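Local coordinates for pumilio homolog 23 (Arabidopsis thaliana, PDB 5WZJ), which binds RNA sequence-specifically, recognising an element of 18S rRNA, through pumilio repeats packed into a right-handed superhelix, and probably regulates translation and mRNA stability, at residues L403-Y408 with K424-G429; I398-L403 with W417-G422; T462-S467 with S500-G505. One frame throughout, in Å; residues are numbered along the deposited sequence.

Interaction 1 (L403-Y408 with K424-G429); sequences LFLDYY and KMHVMG. With nucleotides of chain B.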
loop_
_atom_site.group_PDB
_atom_site.type_symbol
_atom_site.label_atom_id
_atom_site.label_comp_id
_atom_site.label_asym_id
_atom_site.label_seq_id
_atom_site.Cartn_x
_atom_site.Cartn_y
_atom_site.Cartn_z
ATOM N N LEU A 403 -1.054 5.441 -22.247
ATOM C CA LEU A 403 -2.377 5.468 -21.622
ATOM C C LEU A 403 -3.108 4.137 -21.753
ATOM O O LEU A 403 -3.869 3.757 -20.854
ATOM C CB LEU A 403 -3.230 6.581 -22.233
ATOM C CG LEU A 403 -2.783 8.015 -21.958
ATOM C CD1 LEU A 403 -3.597 8.959 -22.846
ATOM C CD2 LEU A 403 -2.945 8.356 -20.455
ATOM N N PHE A 404 -2.909 3.426 -22.863
ATOM C CA PHE A 404 -3.581 2.153 -23.095
ATOM C C PHE A 404 -2.547 1.055 -23.290
ATOM O O PHE A 404 -2.634 0.284 -24.250
ATOM C CB PHE A 404 -4.487 2.210 -24.331
ATOM C CG PHE A 404 -5.677 3.111 -24.194
ATOM C CD1 PHE A 404 -6.732 2.771 -23.365
ATOM C CD2 PHE A 404 -5.761 4.280 -24.932
ATOM C CE1 PHE A 404 -7.839 3.589 -23.252
ATOM C CE2 PHE A 404 -6.861 5.105 -24.829
ATOM C CZ PHE A 404 -7.909 4.760 -23.990
ATOM N N LEU A 405 -1.564 0.994 -22.388
ATOM C CA LEU A 405 -0.387 0.145 -22.576
ATOM C C LEU A 405 -0.756 -1.303 -22.905
ATOM O O LEU A 405 -0.156 -1.911 -23.804
ATOM C CB LEU A 405 0.480 0.226 -21.316
ATOM C CG LEU A 405 1.961 -0.137 -21.264
ATOM C CD1 LEU A 405 2.748 0.524 -22.381
ATOM C CD2 LEU A 405 2.518 0.299 -19.910
ATOM N N ASP A 406 -1.751 -1.873 -22.208
ATOM C CA ASP A 406 -2.090 -3.280 -22.450
ATOM C C ASP A 406 -2.789 -3.469 -23.794
ATOM O O ASP A 406 -2.548 -4.467 -24.484
ATOM C CB ASP A 406 -2.940 -3.858 -21.307
ATOM C CG ASP A 406 -4.177 -3.026 -21.000
ATOM O OD1 ASP A 406 -4.224 -1.843 -21.409
ATOM O OD2 ASP A 406 -5.100 -3.554 -20.329
ATOM N N TYR A 407 -3.639 -2.518 -24.199
ATOM C CA TYR A 407 -4.282 -2.630 -25.509
ATOM C C TYR A 407 -3.267 -2.504 -26.637
ATOM O O TYR A 407 -3.342 -3.235 -27.632
ATOM C CB TYR A 407 -5.378 -1.573 -25.672
ATOM C CG TYR A 407 -6.592 -1.810 -24.807
ATOM C CD1 TYR A 407 -6.674 -1.268 -23.527
ATOM C CD2 TYR A 407 -7.664 -2.567 -25.269
ATOM C CE1 TYR A 407 -7.783 -1.482 -22.729
ATOM C CE2 TYR A 407 -8.781 -2.790 -24.473
ATOM C CZ TYR A 407 -8.834 -2.247 -23.205
ATOM O OH TYR A 407 -9.937 -2.460 -22.402
ATOM N N TYR A 408 -2.317 -1.578 -26.515
ATOM C CA TYR A 408 -1.343 -1.417 -27.587
ATOM C C TYR A 408 -0.430 -2.635 -27.694
ATOM O O TYR A 408 -0.165 -3.124 -28.795
ATOM C CB TYR A 408 -0.511 -0.144 -27.392
ATOM C CG TYR A 408 0.674 -0.127 -28.312
ATOM C CD1 TYR A 408 0.514 0.101 -29.672
ATOM C CD2 TYR A 408 1.954 -0.398 -27.835
ATOM C CE1 TYR A 408 1.601 0.085 -30.536
ATOM C CE2 TYR A 408 3.050 -0.415 -28.688
ATOM C CZ TYR A 408 2.868 -0.172 -30.037
ATOM O OH TYR A 408 3.959 -0.196 -30.883
ATOM N N LYS A 424 -11.123 1.512 -20.284
ATOM C CA LYS A 424 -10.473 2.033 -19.095
ATOM C C LYS A 424 -8.972 2.124 -19.352
ATOM O O LYS A 424 -8.367 1.186 -19.876
ATOM C CB LYS A 424 -10.774 1.137 -17.896
ATOM C CG LYS A 424 -10.101 1.576 -16.595
ATOM C CD LYS A 424 -10.619 2.933 -16.120
ATOM C CE LYS A 424 -9.805 3.455 -14.946
ATOM N NZ LYS A 424 -8.347 3.567 -15.296
ATOM N N MET A 425 -8.370 3.260 -19.008
ATOM C CA MET A 425 -6.943 3.420 -19.255
ATOM C C MET A 425 -6.110 2.611 -18.257
ATOM O O MET A 425 -6.578 2.208 -17.190
ATOM C CB MET A 425 -6.564 4.895 -19.211
ATOM C CG MET A 425 -7.042 5.611 -20.463
ATOM S SD MET A 425 -6.859 7.393 -20.430
ATOM C CE MET A 425 -7.364 7.768 -22.120
ATOM N N HIS A 426 -4.845 2.401 -18.621
ATOM C CA HIS A 426 -3.960 1.471 -17.931
ATOM C C HIS A 426 -3.364 2.115 -16.685
ATOM O O HIS A 426 -2.743 3.182 -16.765
ATOM C CB HIS A 426 -2.852 1.042 -18.893
ATOM C CG HIS A 426 -2.057 -0.135 -18.425
ATOM N ND1 HIS A 426 -0.821 -0.006 -17.829
ATOM C CD2 HIS A 426 -2.311 -1.465 -18.488
ATOM C CE1 HIS A 426 -0.348 -1.206 -17.537
ATOM N NE2 HIS A 426 -1.234 -2.108 -17.926
ATOM N N VAL A 427 -3.517 1.452 -15.534
ATOM C CA VAL A 427 -3.130 2.085 -14.271
ATOM C C VAL A 427 -1.626 2.351 -14.226
ATOM O O VAL A 427 -1.185 3.466 -13.921
ATOM C CB VAL A 427 -3.602 1.238 -13.070
ATOM C CG1 VAL A 427 -3.015 1.788 -11.773
ATOM C CG2 VAL A 427 -5.130 1.268 -12.979
ATOM N N MET A 428 -0.808 1.342 -14.531
ATOM C CA MET A 428 0.630 1.538 -14.389
ATOM C C MET A 428 1.173 2.454 -15.483
ATOM O O MET A 428 2.075 3.266 -15.232
ATOM C CB MET A 428 1.354 0.188 -14.394
ATOM C CG MET A 428 2.847 0.302 -14.134
ATOM S SD MET A 428 3.238 1.031 -12.526
ATOM C CE MET A 428 2.779 -0.314 -11.436
ATOM N N GLY A 429 0.626 2.356 -16.697
ATOM C CA GLY A 429 1.015 3.291 -17.738
ATOM C C GLY A 429 0.735 4.726 -17.338
ATOM O O GLY A 429 1.565 5.615 -17.544
ATOM P P U B 5 -3.417 -2.331 -8.141
ATOM O OP1 U B 5 -4.641 -2.710 -8.885
ATOM O OP2 U B 5 -3.065 -2.950 -6.839
ATOM O "O5'" U B 5 -2.165 -2.512 -9.109
ATOM C "C5'" U B 5 -2.176 -1.956 -10.417
ATOM C "C4'" U B 5 -1.162 -2.627 -11.307
ATOM O "O4'" U B 5 0.174 -2.283 -10.847
ATOM C "C3'" U B 5 -1.227 -4.150 -11.314
ATOM O "O3'" U B 5 -0.807 -4.610 -12.588
ATOM C "C2'" U B 5 -0.177 -4.533 -10.272
ATOM O "O2'" U B 5 0.347 -5.834 -10.418
ATOM C "C1'" U B 5 0.884 -3.462 -10.509
ATOM N N1 U B 5 1.716 -3.153 -9.338
ATOM C C2 U B 5 3.084 -3.222 -9.512
ATOM O O2 U B 5 3.594 -3.549 -10.565
ATOM N N3 U B 5 3.836 -2.910 -8.409
ATOM C C4 U B 5 3.358 -2.536 -7.173
ATOM O O4 U B 5 4.170 -2.286 -6.288
ATOM C C5 U B 5 1.931 -2.474 -7.066
ATOM C C6 U B 5 1.169 -2.772 -8.132
HETATM O O HOH W 1 -5.716 0.408 -20.617
HETATM O O HOH W 2 -9.582 -1.514 -19.929
#

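Interaction 2 (I398-L403 with W417-G422); sequences ILPRLL and WEWAPG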
loop_
_atom_site.group_PDB
_atom_site.type_symbol
_atom_site.label_atom_id
_atom_site.label_comp_id
_atom_site.label_asym_id
_atom_site.label_seq_id
_atom_site.Cartn_x
_atom_site.Cartn_y
_atom_site.Cartn_z
ATOM N N ILE A 398 3.391 8.419 -28.384
ATOM C CA ILE A 398 3.866 7.847 -27.127
ATOM C C ILE A 398 2.795 7.960 -26.042
ATOM O O ILE A 398 2.578 7.018 -25.271
ATOM C CB ILE A 398 5.206 8.488 -26.714
ATOM C CG1 ILE A 398 5.701 7.900 -25.390
ATOM C CG2 ILE A 398 5.079 9.973 -26.605
ATOM C CD1 ILE A 398 5.965 6.408 -25.455
ATOM N N LEU A 399 2.079 9.092 -25.984
ATOM C CA LEU A 399 1.065 9.248 -24.942
ATOM C C LEU A 399 -0.080 8.276 -25.115
ATOM O O LEU A 399 -0.384 7.520 -24.159
ATOM C CB LEU A 399 0.589 10.708 -24.875
ATOM C CG LEU A 399 0.847 11.440 -23.553
ATOM C CD1 LEU A 399 0.212 10.695 -22.365
ATOM C CD2 LEU A 399 2.352 11.633 -23.332
ATOM N N PRO A 400 -0.783 8.197 -26.256
ATOM C CA PRO A 400 -1.866 7.213 -26.385
ATOM C C PRO A 400 -1.434 5.786 -26.086
ATOM O O PRO A 400 -2.188 5.033 -25.459
ATOM C CB PRO A 400 -2.309 7.353 -27.850
ATOM C CG PRO A 400 -1.926 8.726 -28.241
ATOM C CD PRO A 400 -0.654 9.023 -27.479
ATOM N N ARG A 401 -0.238 5.394 -26.520
ATOM C CA ARG A 401 0.181 4.017 -26.306
ATOM C C ARG A 401 0.436 3.729 -24.833
ATOM O O ARG A 401 0.156 2.623 -24.369
ATOM C CB ARG A 401 1.417 3.706 -27.148
ATOM C CG ARG A 401 1.135 3.754 -28.658
ATOM C CD ARG A 401 2.376 3.534 -29.478
ATOM N NE ARG A 401 2.079 3.589 -30.908
ATOM C CZ ARG A 401 2.926 3.220 -31.864
ATOM N NH1 ARG A 401 4.132 2.756 -31.548
ATOM N NH2 ARG A 401 2.562 3.305 -33.138
ATOM N N LEU A 402 0.941 4.706 -24.078
ATOM C CA LEU A 402 1.156 4.464 -22.653
ATOM C C LEU A 402 -0.148 4.530 -21.870
ATOM O O LEU A 402 -0.344 3.759 -20.923
ATOM C CB LEU A 402 2.165 5.465 -22.087
ATOM C CG LEU A 402 3.638 5.143 -22.353
ATOM C CD1 LEU A 402 4.505 6.342 -22.040
ATOM C CD2 LEU A 402 4.096 3.928 -21.554
ATOM N N LEU A 403 -1.054 5.441 -22.247
ATOM C CA LEU A 403 -2.377 5.468 -21.622
ATOM C C LEU A 403 -3.108 4.137 -21.753
ATOM O O LEU A 403 -3.869 3.757 -20.854
ATOM C CB LEU A 403 -3.230 6.581 -22.233
ATOM C CG LEU A 403 -2.783 8.015 -21.958
ATOM C CD1 LEU A 403 -3.597 8.959 -22.846
ATOM C CD2 LEU A 403 -2.945 8.356 -20.455
ATOM N N TRP A 417 -2.707 0.479 -34.735
ATOM C CA TRP A 417 -3.354 0.827 -33.477
ATOM C C TRP A 417 -3.236 2.325 -33.217
ATOM O O TRP A 417 -2.186 2.929 -33.444
ATOM C CB TRP A 417 -2.728 0.039 -32.319
ATOM C CG TRP A 417 -3.453 0.243 -31.031
ATOM C CD1 TRP A 417 -4.438 -0.546 -30.515
ATOM C CD2 TRP A 417 -3.267 1.319 -30.099
ATOM N NE1 TRP A 417 -4.883 -0.030 -29.317
ATOM C CE2 TRP A 417 -4.177 1.113 -29.036
ATOM C CE3 TRP A 417 -2.420 2.434 -30.057
ATOM C CZ2 TRP A 417 -4.267 1.984 -27.941
ATOM C CZ3 TRP A 417 -2.511 3.303 -28.963
ATOM C CH2 TRP A 417 -3.430 3.074 -27.929
ATOM N N GLU A 418 -4.325 2.932 -32.749
ATOM C CA GLU A 418 -4.277 4.358 -32.453
ATOM C C GLU A 418 -4.891 4.697 -31.106
ATOM O O GLU A 418 -4.508 5.692 -30.487
ATOM C CB GLU A 418 -4.998 5.150 -33.537
ATOM C CG GLU A 418 -4.249 5.243 -34.839
ATOM C CD GLU A 418 -4.926 6.182 -35.803
ATOM O OE1 GLU A 418 -5.614 7.115 -35.329
ATOM O OE2 GLU A 418 -4.783 5.975 -37.028
ATOM N N TRP A 419 -5.863 3.902 -30.663
ATOM C CA TRP A 419 -6.705 4.264 -29.526
ATOM C C TRP A 419 -7.498 3.027 -29.120
ATOM O O TRP A 419 -7.586 2.059 -29.883
ATOM C CB TRP A 419 -7.644 5.433 -29.890
ATOM C CG TRP A 419 -8.266 6.156 -28.718
ATOM C CD1 TRP A 419 -9.586 6.140 -28.342
ATOM C CD2 TRP A 419 -7.597 7.017 -27.782
ATOM N NE1 TRP A 419 -9.770 6.919 -27.225
ATOM C CE2 TRP A 419 -8.567 7.471 -26.864
ATOM C CE3 TRP A 419 -6.273 7.440 -27.627
ATOM C CZ2 TRP A 419 -8.255 8.329 -25.812
ATOM C CZ3 TRP A 419 -5.963 8.296 -26.576
ATOM C CH2 TRP A 419 -6.953 8.727 -25.681
ATOM N N ALA A 420 -8.080 3.069 -27.912
ATOM C CA ALA A 420 -8.997 2.032 -27.426
ATOM C C ALA A 420 -10.295 2.703 -26.995
ATOM O O ALA A 420 -10.507 2.960 -25.800
ATOM C CB ALA A 420 -8.379 1.226 -26.281
ATOM N N PRO A 421 -11.189 2.999 -27.940
ATOM C CA PRO A 421 -12.355 3.838 -27.624
ATOM C C PRO A 421 -13.194 3.255 -26.493
ATOM O O PRO A 421 -13.555 2.075 -26.500
ATOM C CB PRO A 421 -13.133 3.878 -28.947
ATOM C CG PRO A 421 -12.134 3.518 -29.998
ATOM C CD PRO A 421 -11.192 2.554 -29.346
ATOM N N GLY A 422 -13.479 4.097 -25.499
ATOM C CA GLY A 422 -14.282 3.708 -24.359
ATOM C C GLY A 422 -13.571 2.899 -23.294
ATOM O O GLY A 422 -14.133 2.713 -22.207
HETATM O O HOH W 3 -0.288 4.403 -32.160
HETATM O O HOH W 4 0.328 2.326 -34.622
#

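Interaction 3 (T462-S467 with S500-G505); sequences TAKDSS and SLHTSG. With nucleotides of chain B.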
loop_
_atom_site.group_PDB
_atom_site.type_symbol
_atom_site.label_atom_id
_atom_site.label_comp_id
_atom_site.label_asym_id
_atom_site.label_seq_id
_atom_site.Cartn_x
_atom_site.Cartn_y
_atom_site.Cartn_z
ATOM N N THR A 462 -9.359 11.324 -22.167
ATOM C CA THR A 462 -8.352 11.123 -21.129
ATOM C C THR A 462 -8.785 11.773 -19.823
ATOM O O THR A 462 -8.669 11.174 -18.747
ATOM C CB THR A 462 -7.004 11.692 -21.584
ATOM O OG1 THR A 462 -6.639 11.114 -22.846
ATOM C CG2 THR A 462 -5.895 11.411 -20.531
ATOM N N ALA A 463 -9.308 13.001 -19.905
ATOM C CA ALA A 463 -9.734 13.716 -18.706
ATOM C C ALA A 463 -10.883 13.004 -18.000
ATOM O O ALA A 463 -10.993 13.074 -16.774
ATOM C CB ALA A 463 -10.148 15.141 -19.067
ATOM N N LYS A 464 -11.738 12.320 -18.750
ATOM C CA LYS A 464 -12.867 11.601 -18.173
ATOM C C LYS A 464 -12.474 10.260 -17.578
ATOM O O LYS A 464 -13.338 9.569 -17.043
ATOM C CB LYS A 464 -13.949 11.378 -19.232
ATOM C CG LYS A 464 -14.532 12.671 -19.800
ATOM C CD LYS A 464 -15.581 12.386 -20.866
ATOM C CE LYS A 464 -15.916 13.666 -21.619
ATOM N NZ LYS A 464 -16.915 13.461 -22.708
ATOM N N ASP A 465 -11.211 9.870 -17.676
ATOM C CA ASP A 465 -10.741 8.598 -17.147
ATOM C C ASP A 465 -10.096 8.851 -15.792
ATOM O O ASP A 465 -9.306 9.787 -15.645
ATOM C CB ASP A 465 -9.741 7.945 -18.108
ATOM C CG ASP A 465 -9.260 6.585 -17.623
ATOM O OD1 ASP A 465 -8.375 6.529 -16.736
ATOM O OD2 ASP A 465 -9.758 5.571 -18.142
ATOM N N SER A 466 -10.428 8.013 -14.805
ATOM C CA SER A 466 -9.944 8.250 -13.447
ATOM C C SER A 466 -8.435 8.061 -13.315
ATOM O O SER A 466 -7.840 8.594 -12.368
ATOM C CB SER A 466 -10.683 7.340 -12.454
ATOM O OG SER A 466 -10.470 5.974 -12.771
ATOM N N SER A 467 -7.801 7.330 -14.236
ATOM C CA SER A 467 -6.341 7.308 -14.308
ATOM C C SER A 467 -5.790 8.367 -15.264
ATOM O O SER A 467 -4.811 9.053 -14.936
ATOM C CB SER A 467 -5.849 5.921 -14.742
ATOM O OG SER A 467 -6.307 4.921 -13.843
ATOM N N SER A 500 -17.039 18.140 -14.681
ATOM C CA SER A 500 -17.305 18.506 -13.293
ATOM C C SER A 500 -18.204 17.486 -12.612
ATOM O O SER A 500 -18.125 17.307 -11.388
ATOM C CB SER A 500 -17.938 19.900 -13.218
ATOM O OG SER A 500 -19.282 19.881 -13.671
ATOM N N LEU A 501 -19.048 16.801 -13.388
ATOM C CA LEU A 501 -19.942 15.792 -12.838
ATOM C C LEU A 501 -19.208 14.501 -12.486
ATOM O O LEU A 501 -19.668 13.759 -11.612
ATOM C CB LEU A 501 -21.074 15.518 -13.826
ATOM C CG LEU A 501 -21.807 16.780 -14.291
ATOM C CD1 LEU A 501 -22.901 16.467 -15.305
ATOM C CD2 LEU A 501 -22.380 17.533 -13.102
ATOM N N HIS A 502 -18.083 14.217 -13.148
ATOM C CA HIS A 502 -17.216 13.111 -12.751
ATOM C C HIS A 502 -16.579 13.389 -11.394
ATOM O O HIS A 502 -16.185 14.520 -11.089
ATOM C CB HIS A 502 -16.100 12.884 -13.779
ATOM C CG HIS A 502 -16.516 12.098 -14.986
ATOM N ND1 HIS A 502 -17.311 12.625 -15.982
ATOM C CD2 HIS A 502 -16.218 10.833 -15.371
ATOM C CE1 HIS A 502 -17.498 11.714 -16.922
ATOM N NE2 HIS A 502 -16.846 10.618 -16.575
ATOM N N THR A 503 -16.457 12.341 -10.583
ATOM C CA THR A 503 -15.748 12.468 -9.314
ATOM C C THR A 503 -14.280 12.815 -9.540
ATOM O O THR A 503 -13.724 13.698 -8.874
ATOM C CB THR A 503 -15.869 11.166 -8.522
ATOM O OG1 THR A 503 -17.195 10.634 -8.664
ATOM C CG2 THR A 503 -15.569 11.415 -7.059
ATOM N N SER A 504 -13.635 12.115 -10.479
ATOM C CA SER A 504 -12.234 12.382 -10.794
ATOM C C SER A 504 -12.096 13.649 -11.629
ATOM O O SER A 504 -11.275 14.520 -11.316
ATOM C CB SER A 504 -11.632 11.180 -11.529
ATOM O OG SER A 504 -10.394 11.505 -12.141
ATOM N N GLY A 505 -12.903 13.767 -12.690
ATOM C CA GLY A 505 -12.853 14.910 -13.588
ATOM C C GLY A 505 -13.029 16.253 -12.904
ATOM O O GLY A 505 -12.539 17.270 -13.413
ATOM P P A B 3 -10.243 6.043 -5.694
ATOM O OP1 A B 3 -11.159 5.024 -5.108
ATOM O OP2 A B 3 -9.078 6.540 -4.919
ATOM O "O5'" A B 3 -9.722 5.459 -7.082
ATOM C "C5'" A B 3 -10.634 5.003 -8.077
ATOM C "C4'" A B 3 -9.907 4.583 -9.333
ATOM O "O4'" A B 3 -9.280 5.741 -9.941
ATOM C "C3'" A B 3 -8.763 3.589 -9.149
ATOM O "O3'" A B 3 -9.214 2.247 -9.077
ATOM C "C2'" A B 3 -7.864 3.868 -10.353
ATOM O "O2'" A B 3 -8.350 3.224 -11.524
ATOM C "C1'" A B 3 -8.049 5.375 -10.530
ATOM N N9 A B 3 -6.975 6.162 -9.902
ATOM C C8 A B 3 -7.067 6.978 -8.795
ATOM N N7 A B 3 -5.930 7.579 -8.502
ATOM C C5 A B 3 -5.047 7.132 -9.495
ATOM C C6 A B 3 -3.692 7.390 -9.762
ATOM N N6 A B 3 -2.937 8.199 -9.014
ATOM N N1 A B 3 -3.122 6.787 -10.837
ATOM C C2 A B 3 -3.861 5.971 -11.591
ATOM N N3 A B 3 -5.146 5.649 -11.440
ATOM C C4 A B 3 -5.681 6.264 -10.366
ATOM P P G B 2 -12.440 10.249 -2.133
ATOM O OP1 G B 2 -12.775 8.903 -1.603
ATOM O OP2 G B 2 -11.474 11.114 -1.413
ATOM O "O5'" G B 2 -11.885 10.012 -3.608
ATOM C "C5'" G B 2 -12.760 9.660 -4.670
ATOM C "C4'" G B 2 -12.005 9.528 -5.971
ATOM O "O4'" G B 2 -11.491 10.813 -6.387
ATOM C "C3'" G B 2 -10.785 8.623 -5.935
ATOM O "O3'" G B 2 -11.175 7.274 -6.136
ATOM C "C2'" G B 2 -9.892 9.168 -7.058
ATOM O "O2'" G B 2 -10.170 8.508 -8.287
ATOM C "C1'" G B 2 -10.340 10.637 -7.170
ATOM N N9 G B 2 -9.319 11.629 -6.783
ATOM C C8 G B 2 -8.805 11.979 -5.551
ATOM N N7 G B 2 -7.907 12.937 -5.624
ATOM C C5 G B 2 -7.832 13.232 -6.986
ATOM C C6 G B 2 -7.044 14.172 -7.708
ATOM O O6 G B 2 -6.212 14.968 -7.272
ATOM N N1 G B 2 -7.294 14.122 -9.079
ATOM C C2 G B 2 -8.180 13.274 -9.689
ATOM N N2 G B 2 -8.293 13.371 -11.017
ATOM N N3 G B 2 -8.929 12.397 -9.035
ATOM C C4 G B 2 -8.698 12.435 -7.703
HETATM O O HOH W 5 -8.574 9.817 -10.068
#

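Interaction 1 (L403-Y408 with K424-G429)
Lys424 O accepts from two waters: one, 2.9 Å from Lys424 O, also donates to Asp406 OD1, and the other meets the hydroxyl of Tyr407. The site belongs to the pumilio superhelix, where two chain segments turn into helices 405-410 and 427-436, with Phe404 and His426 as their N-cap residues. One direct bond joins the two segments, nearly straight: His426 N donates to Leu403 O, 2.8 Å away, at an N-H...O angle of 178°. With CG anti to its backbone nitrogen (chi1 -167°), the imidazole of His426 swings toward the opening helix turn and caps it, ND1 accepting in the ring plane from Gly429 N at 3.0 Å. Leu405 CB sits over one face of that ring, a CH-pi contact 3.9 Å from the His426 centroid. Asp406 comes in obliquely, its carboxylate plane 54° from the imidazole and its CG 3.5 Å from His426 CD2. Replacing His426 by alanine removes the imidazole, which is likely to leave Gly429 N without its capping acceptor and open a gap beside Leu405 CB and the Asp406 carboxylate. On the buried side the extended chain of Met425 runs alongside Leu403 and crosses Phe404, with Met425 CG 3.5 Å from Phe404 CE1. The sulfur adds an oblique Met-aromatic contact, Met425 SD lying 5.0 Å from the Phe404 centroid. Lys424 NZ turns back to donate to Met425 O and also bonds Ser467 OG. At the RNA, the bent chain of Met428 brings its CE to 3.3 Å from O4' of U5 of chain B.

Interaction 2 (I398-L403 with W417-G422)
Pro400 packs against two tryptophans of the loop 417-422 in the closed, largely apolar part of the contact. Its carbonyl oxygen meets the edge of one indole close to the ring plane, Pro400 O lying 3.4 Å from Trp417 CH2. Its CB reaches the second indole, again at the edge, with Pro400 CB 4.0 Å from Trp419 CE3. Both rings have CG anti to the backbone nitrogen (chi1 -174° in Trp417, -163° in Trp419), which extends them from the loop to helix 398-403. The Arg401 and Trp417 side chains run antiparallel past one another, and the aliphatic root of the arginine joins this packing, Arg401 CG coming within 3.7 Å of Trp417 CZ3. The loop also folds over its own ring: Trp419 N stands 3.5 Å above the centre of the Trp417 indole plane. Farther along the helix the fit slackens, and Leu403 CD1 approaches Trp419 CH2 only to 4.4 Å.

On the watery side lies the guanidinium of Arg401, turned 74° from the Trp417 indole and no stacking partner to it. Solvent carries the polar link here. One water accepts from Arg401 NE at the guanidinium edge and donates to Trp417 O, 2.7 Å away from that oxygen. A second water also donates to Trp417 O but is held only weakly by Arg401 NH2. The remaining arm, Arg401 NH1, bonds Val388 O.

In the all-helical superhelix, the contact ties helix 398-403 to the loop that joins helices 405-410 and 427-436. Trp419 stacks on Tyr458 of helix 456-463 and meets Phe404 edge-to-face, while Leu399 and Leu403 pack on Leu433 of helix 427-436.

Interaction 3 (T462-S467 with S500-G505)
Ser504 packs on the backbone of Ser466 where pumilio repeats 7 and 8 meet beside the bound RNA. Ser504 points at the other segment, and its OG, anti to the backbone nitrogen (chi1 166°), comes to 3.5 Å from Ser466 CA. The same OG accepts from N2 of G2 of chain B, 3.0 Å away, along an almost straight line (169°). Ser466 directs its hydroxyl to the next nucleotide instead, with OG donating to O4' of A3 of chain B at 3.1 Å. Ser467 OG donates to the base of A3 of chain B, at 2.8 Å from N3. One water joins the two segments to the RNA by touching Ser466 O, Ser504 OG and O2' of G2 of chain B.

At the other end His502 leans obliquely on the chain, its CD2 3.6 Å from Lys464 O, though this ring is poorly ordered. Lys464 sends its extended side chain away to a salt bridge with Glu498. Asp465 OD1 accepts from Ser467 N, 2.7 Å distant, and from Gly468 N, capping helix 468-477.

The contact thus joins the turn between helices 456-463 and 468-477 to the turn between helices 496-501 and 503-514, with Ser504 resting on Ala469.

Interactions 1 and 2 share Leu403 and interlock along the chain: interaction 1 joins the junction of helices 398-403 and 405-410 to the start of helix 427-436, interaction 2 joins helix 398-403 to the loop between 405-410 and 427-436. Phe404 touches both Trp417 and Trp419, giving a common aromatic cluster. Interaction 2 is the more buried and apolar, set back from the RNA; interaction 1 grades from that cluster to a polar rim. Interactions 2 and 3 bury about half the surface of interaction 1. Interaction 3, later in the chain, works mainly through hydroxyls that bond bases and a sugar of the RNA. Met425 N to Asp465 OD2 links it to interaction 1, while Thr462 touches Leu403 and Trp419.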